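Side-chain contact in spore germination protein B3 (Bacillus subtilis subsp. subtilis, PDB 3N54), which takes part in the spore germination response to the mixture of L-asparagine, glucose, fructose and potassium ions: residues A[202-205]-A[206-210]. Sequence-based numbering, arbitrary orientation.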
ATOM      1  N   GLN A 202      12.146   1.448  -0.506  1.00 38.57           N
ATOM      2  CA  GLN A 202      13.292   0.564  -0.273  1.00 40.21           C
ATOM      3  C   GLN A 202      14.063   1.013   0.958  1.00 40.28           C
ATOM      4  O   GLN A 202      14.416   0.201   1.807  1.00 41.57           O
ATOM      5  CB  GLN A 202      14.240   0.528  -1.483  1.00 41.11           C
ATOM      6  CG  GLN A 202      15.344  -0.523  -1.334  1.00 43.69           C
ATOM      7  CD  GLN A 202      16.342  -0.535  -2.476  1.00 45.42           C
ATOM      8  OE1 GLN A 202      16.975   0.474  -2.780  1.00 47.53           O
ATOM      9  NE2 GLN A 202      16.515  -1.692  -3.092  1.00 47.57           N
ATOM     10  N   THR A 203      14.329   2.311   1.041  1.00 39.93           N
ATOM     11  CA  THR A 203      15.049   2.875   2.179  1.00 40.53           C
ATOM     12  C   THR A 203      14.338   2.566   3.485  1.00 41.52           C
ATOM     13  O   THR A 203      14.951   2.081   4.439  1.00 42.59           O
ATOM     14  CB  THR A 203      15.189   4.401   2.050  1.00 39.71           C
ATOM     15  OG1 THR A 203      15.941   4.707   0.871  1.00 38.95           O
ATOM     16  CG2 THR A 203      15.887   4.987   3.272  1.00 40.41           C
ATOM     17  N   LEU A 204      13.043   2.855   3.517  1.00 41.54           N
ATOM     18  CA  LEU A 204      12.238   2.657   4.718  1.00 42.65           C
ATOM     19  C   LEU A 204      12.218   1.187   5.104  1.00 44.09           C
ATOM     20  O   LEU A 204      12.422   0.838   6.265  1.00 45.26           O
ATOM     21  CB  LEU A 204      10.816   3.175   4.489  1.00 42.01           C
ATOM     22  CG  LEU A 204       9.934   3.359   5.717  1.00 42.96           C
ATOM     23  CD1 LEU A 204      10.626   4.221   6.771  1.00 42.54           C
ATOM     24  CD2 LEU A 204       8.597   3.965   5.291  1.00 42.14           C
ATOM     25  N   SER A 205      12.003   0.327   4.117  1.00 44.82           N
ATOM     26  CA  SER A 205      11.987  -1.118   4.341  1.00 46.84           C
ATOM     27  C   SER A 205      13.335  -1.658   4.824  1.00 48.75           C
ATOM     28  O   SER A 205      13.379  -2.614   5.602  1.00 50.49           O
ATOM     29  CB  SER A 205      11.590  -1.840   3.056  1.00 47.15           C
ATOM     30  OG  SER A 205      11.566  -3.245   3.264  1.00 50.99           O
ATOM     31  N   TRP A 206      14.422  -1.047   4.345  1.00 48.79           N
ATOM     32  CA  TRP A 206      15.788  -1.443   4.692  1.00 50.80           C
ATOM     33  C   TRP A 206      16.064  -1.170   6.161  1.00 52.11           C
ATOM     34  O   TRP A 206      16.555  -2.036   6.888  1.00 54.69           O
ATOM     35  CB  TRP A 206      16.788  -0.658   3.833  1.00 50.33           C
ATOM     36  CG  TRP A 206      18.195  -1.195   3.756  1.00 52.71           C
ATOM     37  CD1 TRP A 206      18.936  -1.748   4.762  1.00 55.55           C
ATOM     38  CD2 TRP A 206      19.051  -1.156   2.607  1.00 53.21           C
ATOM     39  NE1 TRP A 206      20.189  -2.083   4.299  1.00 57.39           N
ATOM     40  CE2 TRP A 206      20.282  -1.731   2.980  1.00 55.48           C
ATOM     41  CE3 TRP A 206      18.887  -0.704   1.293  1.00 51.97           C
ATOM     42  CZ2 TRP A 206      21.344  -1.866   2.087  1.00 57.68           C
ATOM     43  CZ3 TRP A 206      19.945  -0.837   0.405  1.00 53.40           C
ATOM     44  CH2 TRP A 206      21.160  -1.412   0.807  1.00 56.13           C
ATOM     45  N   VAL A 207      15.757   0.050   6.585  1.00 51.03           N
ATOM     46  CA  VAL A 207      16.005   0.487   7.953  1.00 52.68           C
ATOM     47  C   VAL A 207      15.097  -0.244   8.950  1.00 54.25           C
ATOM     48  O   VAL A 207      15.531  -0.573  10.052  1.00 56.67           O
ATOM     49  CB  VAL A 207      15.839   2.018   8.083  1.00 51.28           C
ATOM     50  CG1 VAL A 207      16.024   2.471   9.525  1.00 53.19           C
ATOM     51  CG2 VAL A 207      16.842   2.736   7.176  1.00 51.18           C
ATOM     52  N   MET A 208      13.855  -0.517   8.553  1.00 53.35           N
ATOM     53  CA  MET A 208      12.906  -1.222   9.417  1.00 54.93           C
ATOM     54  C   MET A 208      13.145  -2.732   9.467  1.00 57.63           C
ATOM     55  O   MET A 208      12.560  -3.417  10.300  1.00 59.13           O
ATOM     56  CB  MET A 208      11.467  -0.940   8.975  1.00 53.06           C
ATOM     57  CG  MET A 208      11.063   0.523   9.098  1.00 51.87           C
ATOM     58  SD  MET A 208      11.204   1.180  10.768  1.00 54.87           S
ATOM     59  CE  MET A 208      10.009   0.149  11.616  1.00 54.38           C
ATOM     60  N   GLY A 209      13.990  -3.254   8.577  1.00 58.65           N
ATOM     61  CA  GLY A 209      14.341  -4.679   8.602  1.00 61.63           C
ATOM     62  C   GLY A 209      13.397  -5.606   7.857  1.00 61.62           C
ATOM     63  O   GLY A 209      13.543  -6.822   7.927  1.00 64.42           O
ATOM     64  N   THR A 210      12.435  -5.039   7.135  1.00 59.17           N
ATOM     65  CA  THR A 210      11.493  -5.825   6.349  1.00 59.24           C
ATOM     66  C   THR A 210      11.982  -6.074   4.923  1.00 59.46           C
ATOM     67  O   THR A 210      11.302  -6.739   4.147  1.00 60.30           O
ATOM     68  CB  THR A 210      10.131  -5.119   6.275  1.00 57.18           C
ATOM     69  OG1 THR A 210      10.317  -3.770   5.820  1.00 54.56           O
ATOM     70  CG2 THR A 210       9.464  -5.111   7.640  1.00 57.14           C
TER
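Trp206 carries the one aromatic ring here, and Gln202, one turn earlier on the same side of the helix, meets it obliquely, with CG 4.4 Å from ring atom CE3. The indole's CG stands anti to the backbone N (chi1 -163°), which puts the ring beside the carbonyl carbon; the helix backbone itself holds CB close to the carbonyl oxygens of Gln202 and Thr203. Phe340 meets the same ring with its plane turned only about 15° from the indole's, and Thr253 takes up the NE1 hydrogen: a large, mostly apolar group with a single polar edge atom suits so buried a place.

Beneath the side chains run ordinary helical bonds, among them Val207 N to Thr203 O at 3.1 Å. On another side Leu204 and Met208 touch through CD1 and CG, 4.4 Å apart, the methionine chain bent at chi2 and chi3; flexible apolar side chains suit this meeting of a buried leucine with a partly exposed methionine.

The helix ends in a Schellman motif. Gly209 adopts a positive phi of 86°, at which a side chain would jam against the preceding carbonyl oxygen. Two weak bonds close the turn, Thr210 N to Ser205 O at 3.0 Å and Gly209 N to Trp206 O at 3.3 Å. Beside this turn the two hydroxyls are hydrogen-bonded, Ser205 OG lying 2.9 Å from Thr210 OG1, with either able to donate. Small hydroxyl residues fit this partly open end, where they tie the last turn to the residue that leaves it.

Helix 198-208 packs against both helix 271-299 and the mixed sheet of the C-terminal region. Thr203 and Val207 touch Val288, Leu204 reaches Met292, and Trp206 contacts Leu284; from the sheet, Phe227 and Ile229 of strand 223-240 and Val251 of strand 245-258 close round the indole.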